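Local coordinates for D-isomer specific 2-hydroxyacid dehydrogenase family protein (Desulfovibrio vulgaris, PDB 5TX7), which probably catalyses the NAD- or NADP-dependent interconversion of D-2-hydroxyacids and 2-oxoacids, its exact substrate being unestablished, at residues Asn168-Ala178 and Tyr187-Leu198; Leu224-Asn235 and Gly254-Val263. All coordinates share one frame; numbering follows the deposited sequence.

Contact 1 of 2, residues Asn168-Ala178 and Tyr187-Leu198; sequences NALGMNVIAYA and YRPFEHVGLDEL
Leu195 lays its CB over the centre of the Tyr177 ring, 4.0 Å from the centroid and almost on the ring normal, a CH-pi contact, while Leu195 CD1 reaches the ring at Tyr177 CD2. The phenol gets there because its CG stands anti to the backbone N (chi1 174°), which swings the ring over the start of helix 195-201; Val193 O meets it at the edge. At the far end Asn168 and Tyr187 lie alongside each other, pointing opposite ways, and Asn168 CB sits over one ring face toward the rim, 3.7 Å from Tyr187 CD1. Val174 crosses Tyr187 at about a right angle, its CG2 near Tyr187 CE1, and turns CG1 to the edge of the Phe190 ring, 3.8 Å from Phe190 CD1. Ala176 CB touches the same ring at Phe190 CE1, and a ring of Phe156 lies close to parallel with it. On the other side of the sheet Ile175 CB meets Val193 CG2, and Ile175 CD1 lies by Leu198 CA. Four backbone hydrogen bonds join the two segments, from Val174 N to Pro189 O through to Val193 N to Ala176 O (3.0 Å). A water bridges Ala178 N and Val193 O. This is the parallel pairing of edge strand 190-192 with strand 173-177 in the Rossmann-type NAD-binding domain, Tyr177 lying near, though not touching, what is probably the glycine-rich GxGxxG turn.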
loop_
_atom_site.group_PDB
_atom_site.type_symbol
_atom_site.label_atom_id
_atom_site.label_comp_id
_atom_site.label_asym_id
_atom_site.label_seq_id
_atom_site.Cartn_x
_atom_site.Cartn_y
_atom_site.Cartn_z
ATOM N N ASN A 168 -1.178 4.040 13.063
ATOM C CA ASN A 168 -2.331 4.390 13.874
ATOM C C ASN A 168 -3.610 4.473 13.039
ATOM O O ASN A 168 -4.620 3.884 13.393
ATOM C CB ASN A 168 -2.115 5.701 14.608
ATOM C CG ASN A 168 -3.379 6.165 15.332
ATOM O OD1 ASN A 168 -3.737 5.625 16.384
ATOM N ND2 ASN A 168 -4.071 7.150 14.756
ATOM N N ALA A 169 -3.541 5.178 11.915
ATOM C CA ALA A 169 -4.705 5.358 11.056
ATOM C C ALA A 169 -5.206 4.046 10.449
ATOM O O ALA A 169 -6.386 3.899 10.197
ATOM C CB ALA A 169 -4.396 6.354 9.968
ATOM N N LEU A 170 -4.311 3.083 10.232
ATOM C CA LEU A 170 -4.717 1.742 9.810
ATOM C C LEU A 170 -5.240 0.853 10.969
ATOM O O LEU A 170 -5.403 -0.352 10.784
ATOM C CB LEU A 170 -3.541 1.033 9.126
ATOM C CG LEU A 170 -3.065 1.639 7.816
ATOM C CD1 LEU A 170 -1.629 1.232 7.594
ATOM C CD2 LEU A 170 -3.927 1.228 6.631
ATOM N N GLY A 171 -5.459 1.415 12.155
ATOM C CA GLY A 171 -5.941 0.652 13.317
ATOM C C GLY A 171 -4.912 -0.176 14.075
ATOM O O GLY A 171 -5.293 -1.069 14.815
ATOM N N MET A 172 -3.623 0.115 13.899
ATOM C CA MET A 172 -2.566 -0.606 14.597
ATOM C C MET A 172 -2.218 0.110 15.900
ATOM O O MET A 172 -2.333 1.329 16.004
ATOM C CB MET A 172 -1.293 -0.710 13.749
ATOM C CG MET A 172 -1.479 -1.272 12.368
ATOM S SD MET A 172 0.022 -1.400 11.376
ATOM C CE MET A 172 0.722 -2.854 12.172
ATOM N N ASN A 173 -1.777 -0.667 16.881
ATOM C CA ASN A 173 -1.140 -0.125 18.056
ATOM C C ASN A 173 0.268 0.194 17.638
ATOM O O ASN A 173 0.815 -0.482 16.766
ATOM C CB ASN A 173 -1.104 -1.142 19.184
ATOM C CG ASN A 173 -2.479 -1.652 19.532
ATOM O OD1 ASN A 173 -3.273 -0.929 20.072
ATOM N ND2 ASN A 173 -2.765 -2.891 19.226
ATOM N N VAL A 174 0.848 1.212 18.260
ATOM C CA VAL A 174 2.198 1.655 17.956
ATOM C C VAL A 174 3.040 1.619 19.232
ATOM O O VAL A 174 2.605 2.049 20.297
ATOM C CB VAL A 174 2.205 3.070 17.359
ATOM C CG1 VAL A 174 3.610 3.498 16.987
ATOM C CG2 VAL A 174 1.293 3.135 16.139
ATOM N N ILE A 175 4.244 1.072 19.105
ATOM C CA ILE A 175 5.272 1.179 20.119
ATOM C C ILE A 175 6.574 1.572 19.443
ATOM O O ILE A 175 6.853 1.147 18.333
ATOM C CB ILE A 175 5.417 -0.120 20.938
ATOM C CG1 ILE A 175 5.893 -1.297 20.058
ATOM C CG2 ILE A 175 4.089 -0.445 21.622
ATOM C CD1 ILE A 175 5.985 -2.594 20.835
ATOM N N ALA A 176 7.357 2.410 20.110
ATOM C CA ALA A 176 8.575 2.956 19.537
ATOM C C ALA A 176 9.756 2.769 20.466
ATOM O O ALA A 176 9.635 3.022 21.660
ATOM C CB ALA A 176 8.377 4.430 19.252
ATOM N N TYR A 177 10.882 2.305 19.915
ATOM C CA TYR A 177 12.173 2.370 20.590
ATOM C C TYR A 177 12.767 3.691 20.160
ATOM O O TYR A 177 13.155 3.859 19.007
ATOM C CB TYR A 177 13.098 1.198 20.226
ATOM C CG TYR A 177 14.493 1.337 20.816
ATOM C CD1 TYR A 177 14.675 1.361 22.193
ATOM C CD2 TYR A 177 15.631 1.478 19.994
ATOM C CE1 TYR A 177 15.938 1.515 22.762
ATOM C CE2 TYR A 177 16.904 1.639 20.549
ATOM C CZ TYR A 177 17.053 1.654 21.940
ATOM O OH TYR A 177 18.304 1.816 22.520
ATOM N N ALA A 178 12.826 4.627 21.098
ATOM C CA ALA A 178 13.105 6.032 20.811
ATOM C C ALA A 178 14.236 6.514 21.702
ATOM O O ALA A 178 14.008 7.260 22.659
ATOM C CB ALA A 178 11.849 6.867 21.019
ATOM N N TYR A 187 -1.630 10.623 19.332
ATOM C CA TYR A 187 -2.527 9.505 19.012
ATOM C C TYR A 187 -2.313 8.359 19.992
ATOM O O TYR A 187 -1.229 8.193 20.553
ATOM C CB TYR A 187 -2.375 9.026 17.557
ATOM C CG TYR A 187 -0.994 8.500 17.193
ATOM C CD1 TYR A 187 -0.580 7.234 17.590
ATOM C CD2 TYR A 187 -0.096 9.279 16.445
ATOM C CE1 TYR A 187 0.684 6.767 17.286
ATOM C CE2 TYR A 187 1.161 8.807 16.125
ATOM C CZ TYR A 187 1.541 7.548 16.551
ATOM O OH TYR A 187 2.770 7.081 16.248
ATOM N N ARG A 188 -3.354 7.562 20.183
ATOM C CA ARG A 188 -3.292 6.393 21.038
ATOM C C ARG A 188 -3.973 5.224 20.329
ATOM O O ARG A 188 -4.825 5.457 19.483
ATOM C CB ARG A 188 -3.975 6.717 22.367
ATOM C CG ARG A 188 -3.263 7.791 23.187
ATOM C CD ARG A 188 -1.849 7.367 23.603
ATOM N NE ARG A 188 -1.223 8.352 24.481
ATOM C CZ ARG A 188 -0.382 9.326 24.117
ATOM N NH1 ARG A 188 -0.006 9.521 22.843
ATOM N NH2 ARG A 188 0.086 10.141 25.071
ATOM N N PRO A 189 -3.609 3.976 20.626
ATOM C CA PRO A 189 -2.586 3.591 21.618
ATOM C C PRO A 189 -1.156 3.791 21.127
ATOM O O PRO A 189 -0.827 3.416 20.001
ATOM C CB PRO A 189 -2.848 2.084 21.831
ATOM C CG PRO A 189 -4.201 1.848 21.229
ATOM C CD PRO A 189 -4.256 2.782 20.065
ATOM N N PHE A 190 -0.342 4.424 21.966
ATOM C CA PHE A 190 1.073 4.615 21.705
ATOM C C PHE A 190 1.829 4.434 22.996
ATOM O O PHE A 190 1.335 4.824 24.043
ATOM C CB PHE A 190 1.360 6.009 21.165
ATOM C CG PHE A 190 2.826 6.300 21.044
ATOM C CD1 PHE A 190 3.538 5.847 19.949
ATOM C CD2 PHE A 190 3.503 6.991 22.044
ATOM C CE1 PHE A 190 4.906 6.088 19.834
ATOM C CE2 PHE A 190 4.865 7.239 21.937
ATOM C CZ PHE A 190 5.569 6.790 20.823
ATOM N N GLU A 191 3.034 3.878 22.913
ATOM C CA GLU A 191 3.884 3.692 24.078
ATOM C C GLU A 191 5.370 3.621 23.674
ATOM O O GLU A 191 5.713 3.096 22.621
ATOM C CB GLU A 191 3.441 2.409 24.772
ATOM C CG GLU A 191 4.012 2.135 26.141
ATOM C CD GLU A 191 3.601 0.759 26.665
ATOM O OE1 GLU A 191 2.505 0.263 26.292
ATOM O OE2 GLU A 191 4.380 0.170 27.456
ATOM N N HIS A 192 6.237 4.201 24.491
ATOM C CA HIS A 192 7.691 4.001 24.369
ATOM C C HIS A 192 8.108 2.690 25.039
ATOM O O HIS A 192 7.658 2.392 26.135
ATOM C CB HIS A 192 8.474 5.158 25.000
ATOM C CG HIS A 192 8.411 6.422 24.213
ATOM N ND1 HIS A 192 7.791 7.561 24.680
ATOM C CD2 HIS A 192 8.870 6.723 22.979
ATOM C CE1 HIS A 192 7.888 8.514 23.773
ATOM N NE2 HIS A 192 8.541 8.034 22.732
ATOM N N VAL A 193 8.983 1.937 24.389
ATOM C CA VAL A 193 9.471 0.665 24.928
ATOM C C VAL A 193 10.966 0.512 24.731
ATOM O O VAL A 193 11.535 1.125 23.841
ATOM C CB VAL A 193 8.784 -0.547 24.252
ATOM C CG1 VAL A 193 7.289 -0.542 24.539
ATOM C CG2 VAL A 193 9.037 -0.579 22.745
ATOM N N GLY A 194 11.587 -0.330 25.558
ATOM C CA GLY A 194 12.934 -0.797 25.302
ATOM C C GLY A 194 12.980 -1.662 24.056
ATOM O O GLY A 194 11.969 -2.177 23.608
ATOM N N LEU A 195 14.165 -1.837 23.510
ATOM C CA LEU A 195 14.343 -2.593 22.268
ATOM C C LEU A 195 13.924 -4.071 22.371
ATOM O O LEU A 195 13.284 -4.580 21.471
ATOM C CB LEU A 195 15.801 -2.494 21.810
ATOM C CG LEU A 195 16.136 -2.947 20.408
ATOM C CD1 LEU A 195 15.150 -2.402 19.377
ATOM C CD2 LEU A 195 17.527 -2.413 20.043
ATOM N N ASP A 196 14.256 -4.737 23.472
ATOM C CA ASP A 196 13.852 -6.140 23.663
ATOM C C ASP A 196 12.340 -6.294 23.793
ATOM O O ASP A 196 11.773 -7.179 23.157
ATOM C CB ASP A 196 14.650 -6.818 24.804
ATOM C CG ASP A 196 16.139 -7.035 24.437
ATOM O OD1 ASP A 196 16.493 -7.083 23.233
ATOM O OD2 ASP A 196 16.990 -7.173 25.339
ATOM N N GLU A 197 11.697 -5.409 24.556
ATOM C CA GLU A 197 10.240 -5.359 24.701
ATOM C C GLU A 197 9.516 -5.114 23.371
ATOM O O GLU A 197 8.428 -5.659 23.141
ATOM C CB GLU A 197 9.880 -4.259 25.709
ATOM C CG GLU A 197 8.419 -4.171 26.142
ATOM C CD GLU A 197 8.163 -3.013 27.119
ATOM O OE1 GLU A 197 9.142 -2.453 27.712
ATOM O OE2 GLU A 197 6.968 -2.653 27.288
ATOM N N LEU A 198 10.120 -4.301 22.505
ATOM C CA LEU A 198 9.569 -4.034 21.172
ATOM C C LEU A 198 9.432 -5.335 20.403
ATOM O O LEU A 198 8.358 -5.609 19.889
ATOM C CB LEU A 198 10.420 -3.035 20.384
ATOM C CG LEU A 198 9.874 -2.502 19.039
ATOM C CD1 LEU A 198 10.400 -1.107 18.742
ATOM C CD2 LEU A 198 10.190 -3.384 17.845
HETATM O O HOH W 1 12.125 3.972 23.710
#

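Contact 2 of 2, residues Leu224-Asn235 and Gly254-Val263; sequences LASMRPGSYLIN and GRLAGAGLDV
Strands 231-235 and 258-261 run parallel, 8° apart, with a beta bulge where the register slips by one residue between Ser231 and Tyr232. At the bulge, Ser231 O takes the N-H of Ala257 at 2.7 Å, the donor lying in the carbonyl plane; beyond it the bonds are regular, from Leu233 N to Gly258 O through to Asp262 N to Asn235 O. From its face of the sheet Tyr232 brings its ring back over the neighbouring strand, its CG anti to the carbonyl carbon (chi1 -66°), and Ala257 CB rests over one face of the ring, 3.8 Å from Tyr232 CZ. Tyr232 CD1 passes just over the backbone of Gly258, and Ile234 CD1 lies likewise 4.1 Å from Gly260 CA; both strand positions are glycines. The phenol oxygen of Tyr232 is hydrogen-bonded to Glu144. The strands are the two arms of a beta-alpha-beta crossover through helix 244-253, part of the Rossmann-type NAD-binding domain. On the side facing that helix, the Leu256 and Leu224 side chains cross nearly perpendicularly, Leu256 CD1 4.0 Å from Leu224 CD2; the same CD1 also touches Leu233 CB, while Leu256 CD2 approaches Met227 SD. Arg255, bent at chi2 and chi3, folds back over residues 224-227: Ala225 O stands over the centre of one guanidinium face, 3.5 Å from Arg255 CZ, and Arg255 NH1 is 3.0 Å from Met227 O. At the other end Asn235 meets Val263 crosswise, Asn235 ND2 3.4 Å from Val263 CG2. A water links that amide nitrogen to Val263 O; Asn235 OD1 accepts from Ala237 N and ND2 also donates to Arg238 O.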
loop_
_atom_site.group_PDB
_atom_site.type_symbol
_atom_site.label_atom_id
_atom_site.label_comp_id
_atom_site.label_asym_id
_atom_site.label_seq_id
_atom_site.Cartn_x
_atom_site.Cartn_y
_atom_site.Cartn_z
ATOM N N LEU A 224 14.740 -12.285 17.082
ATOM C CA LEU A 224 13.814 -13.018 16.197
ATOM C C LEU A 224 13.100 -14.149 16.938
ATOM O O LEU A 224 11.888 -14.274 16.838
ATOM C CB LEU A 224 14.523 -13.560 14.959
ATOM C CG LEU A 224 14.984 -12.531 13.913
ATOM C CD1 LEU A 224 15.933 -13.216 12.936
ATOM C CD2 LEU A 224 13.804 -11.899 13.203
ATOM N N ALA A 225 13.846 -14.917 17.731
ATOM C CA ALA A 225 13.260 -15.970 18.576
ATOM C C ALA A 225 12.236 -15.439 19.583
ATOM O O ALA A 225 11.325 -16.159 19.974
ATOM C CB ALA A 225 14.353 -16.707 19.317
ATOM N N SER A 226 12.398 -14.190 20.014
ATOM C CA SER A 226 11.455 -13.555 20.938
ATOM C C SER A 226 10.131 -13.142 20.289
ATOM O O SER A 226 9.168 -12.874 20.991
ATOM C CB SER A 226 12.112 -12.342 21.637
ATOM O OG SER A 226 12.048 -11.173 20.853
ATOM N N MET A 227 10.089 -13.061 18.967
ATOM C CA MET A 227 8.901 -12.540 18.273
ATOM C C MET A 227 7.822 -13.603 18.208
ATOM O O MET A 227 8.117 -14.805 18.251
ATOM C CB MET A 227 9.235 -12.093 16.857
ATOM C CG MET A 227 10.149 -10.878 16.796
ATOM S SD MET A 227 10.419 -10.298 15.115
ATOM C CE MET A 227 8.931 -9.300 14.995
ATOM N N ARG A 228 6.579 -13.161 18.121
ATOM C CA ARG A 228 5.459 -14.049 17.905
ATOM C C ARG A 228 5.540 -14.653 16.503
ATOM O O ARG A 228 5.897 -13.948 15.547
ATOM C CB ARG A 228 4.147 -13.302 18.053
ATOM C CG ARG A 228 3.857 -12.899 19.468
ATOM C CD ARG A 228 2.372 -12.616 19.615
ATOM N NE ARG A 228 2.064 -11.221 19.324
ATOM C CZ ARG A 228 2.260 -10.205 20.165
ATOM N NH1 ARG A 228 2.779 -10.387 21.385
ATOM N NH2 ARG A 228 1.928 -8.977 19.779
ATOM N N PRO A 229 5.192 -15.949 16.371
ATOM C CA PRO A 229 5.176 -16.531 15.041
ATOM C C PRO A 229 4.117 -15.872 14.171
ATOM O O PRO A 229 3.054 -15.496 14.678
ATOM C CB PRO A 229 4.862 -17.995 15.301
ATOM C CG PRO A 229 4.115 -17.986 16.560
ATOM C CD PRO A 229 4.692 -16.889 17.373
ATOM N N GLY A 230 4.428 -15.701 12.892
ATOM C CA GLY A 230 3.560 -14.966 11.994
ATOM C C GLY A 230 3.840 -13.473 11.896
ATOM O O GLY A 230 3.040 -12.734 11.291
ATOM N N SER A 231 4.965 -13.010 12.434
ATOM C CA SER A 231 5.283 -11.567 12.425
ATOM C C SER A 231 5.970 -11.117 11.138
ATOM O O SER A 231 6.404 -11.942 10.309
ATOM C CB SER A 231 6.144 -11.204 13.636
ATOM O OG SER A 231 5.401 -11.405 14.847
ATOM N N TYR A 232 6.020 -9.797 10.955
ATOM C CA TYR A 232 6.589 -9.185 9.749
ATOM C C TYR A 232 7.759 -8.275 10.106
ATOM O O TYR A 232 7.698 -7.564 11.111
ATOM C CB TYR A 232 5.528 -8.390 8.990
ATOM C CG TYR A 232 4.423 -9.233 8.404
ATOM C CD1 TYR A 232 4.581 -9.870 7.168
ATOM C CD2 TYR A 232 3.223 -9.435 9.094
ATOM C CE1 TYR A 232 3.561 -10.639 6.612
ATOM C CE2 TYR A 232 2.209 -10.218 8.560
ATOM C CZ TYR A 232 2.380 -10.834 7.326
ATOM O OH TYR A 232 1.356 -11.614 6.795
ATOM N N LEU A 233 8.814 -8.297 9.274
ATOM C CA LEU A 233 9.964 -7.378 9.386
ATOM C C LEU A 233 10.097 -6.504 8.135
ATOM O O LEU A 233 10.016 -7.000 7.012
ATOM C CB LEU A 233 11.248 -8.186 9.562
ATOM C CG LEU A 233 12.548 -7.385 9.678
ATOM C CD1 LEU A 233 12.555 -6.494 10.912
ATOM C CD2 LEU A 233 13.730 -8.323 9.660
ATOM N N ILE A 234 10.300 -5.204 8.327
ATOM C CA ILE A 234 10.479 -4.261 7.217
ATOM C C ILE A 234 11.760 -3.499 7.476
ATOM O O ILE A 234 11.974 -3.008 8.595
ATOM C CB ILE A 234 9.330 -3.223 7.120
ATOM C CG1 ILE A 234 7.944 -3.897 7.094
ATOM C CG2 ILE A 234 9.498 -2.357 5.875
ATOM C CD1 ILE A 234 7.649 -4.730 5.848
ATOM N N ASN A 235 12.593 -3.369 6.450
ATOM C CA ASN A 235 13.846 -2.631 6.563
ATOM C C ASN A 235 14.081 -1.755 5.334
ATOM O O ASN A 235 14.480 -2.246 4.269
ATOM C CB ASN A 235 15.000 -3.590 6.721
ATOM C CG ASN A 235 16.327 -2.886 6.954
ATOM O OD1 ASN A 235 16.376 -1.792 7.485
ATOM N ND2 ASN A 235 17.417 -3.541 6.585
ATOM N N GLY A 254 8.941 -20.076 9.576
ATOM C CA GLY A 254 7.599 -19.533 9.794
ATOM C C GLY A 254 7.502 -18.542 10.944
ATOM O O GLY A 254 6.404 -18.032 11.235
ATOM N N ARG A 255 8.637 -18.256 11.597
ATOM C CA ARG A 255 8.702 -17.240 12.633
ATOM C C ARG A 255 8.261 -15.918 12.054
ATOM O O ARG A 255 7.402 -15.232 12.624
ATOM C CB ARG A 255 10.132 -17.110 13.177
ATOM C CG ARG A 255 10.381 -15.947 14.148
ATOM C CD ARG A 255 9.715 -16.236 15.476
ATOM N NE ARG A 255 10.400 -17.277 16.254
ATOM C CZ ARG A 255 9.873 -17.927 17.281
ATOM N NH1 ARG A 255 8.636 -17.667 17.691
ATOM N NH2 ARG A 255 10.587 -18.855 17.912
ATOM N N LEU A 256 8.889 -15.557 10.932
ATOM C CA LEU A 256 8.480 -14.410 10.159
ATOM C C LEU A 256 7.579 -14.916 9.063
ATOM O O LEU A 256 7.984 -15.803 8.272
ATOM C CB LEU A 256 9.667 -13.682 9.555
ATOM C CG LEU A 256 10.574 -12.915 10.516
ATOM C CD1 LEU A 256 11.761 -12.340 9.755
ATOM C CD2 LEU A 256 9.817 -11.809 11.226
ATOM N N ALA A 257 6.360 -14.361 9.024
ATOM C CA ALA A 257 5.442 -14.594 7.932
ATOM C C ALA A 257 5.895 -13.882 6.670
ATOM O O ALA A 257 5.428 -14.201 5.570
ATOM C CB ALA A 257 4.038 -14.131 8.310
ATOM N N GLY A 258 6.771 -12.898 6.812
ATOM C CA GLY A 258 7.238 -12.125 5.682
ATOM C C GLY A 258 8.279 -11.085 6.062
ATOM O O GLY A 258 8.367 -10.609 7.201
ATOM N N ALA A 259 9.062 -10.703 5.067
ATOM C CA ALA A 259 10.041 -9.652 5.224
ATOM C C ALA A 259 10.040 -8.793 3.971
ATOM O O ALA A 259 9.949 -9.324 2.872
ATOM C CB ALA A 259 11.411 -10.246 5.476
ATOM N N GLY A 260 10.137 -7.469 4.168
ATOM C CA GLY A 260 10.158 -6.483 3.104
ATOM C C GLY A 260 11.439 -5.675 3.237
ATOM O O GLY A 260 11.622 -4.954 4.211
ATOM N N LEU A 261 12.318 -5.775 2.253
ATOM C CA LEU A 261 13.668 -5.231 2.371
ATOM C C LEU A 261 13.981 -4.349 1.177
ATOM O O LEU A 261 13.890 -4.789 0.044
ATOM C CB LEU A 261 14.676 -6.371 2.458
ATOM C CG LEU A 261 14.363 -7.459 3.487
ATOM C CD1 LEU A 261 15.393 -8.572 3.349
ATOM C CD2 LEU A 261 14.350 -6.923 4.905
ATOM N N ASP A 262 14.310 -3.089 1.437
ATOM C CA ASP A 262 14.754 -2.193 0.394
ATOM C C ASP A 262 16.300 -2.040 0.354
ATOM O O ASP A 262 16.866 -1.415 -0.544
ATOM C CB ASP A 262 14.097 -0.845 0.567
ATOM C CG ASP A 262 14.243 0.015 -0.661
ATOM O OD1 ASP A 262 13.888 -0.451 -1.782
ATOM O OD2 ASP A 262 14.768 1.144 -0.495
ATOM N N VAL A 263 16.975 -2.636 1.326
ATOM C CA VAL A 263 18.408 -2.577 1.419
ATOM C C VAL A 263 18.910 -3.951 1.823
ATOM O O VAL A 263 18.152 -4.752 2.388
ATOM C CB VAL A 263 18.844 -1.511 2.430
ATOM C CG1 VAL A 263 18.397 -0.126 1.978
ATOM C CG2 VAL A 263 18.288 -1.830 3.813
HETATM O O HOH W 2 10.690 -18.749 20.950
HETATM O O HOH W 3 17.807 -5.828 4.868
#

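How the contacts relate
Along the chain, helix 158-169 leads into strand 173-177, and contact 1 closes the short loop of eight residues before 187-198, setting strand 190-192 at one border of the parallel seven-stranded sheet. The chain then passes through helix 195-201 and strand 204-207 to helix 221-225, where contact 2 opens; it closes around helix 244-253 as the chain returns in strand 256-261. The two are in series, neither nested nor crossed. Their centres are about 17 Å apart and their nearest atoms about 5 Å, without touching. Strands 150-154 and 204-207 lie between the two strand pairs, so both contacts tie together one sheet of the NAD-binding domain.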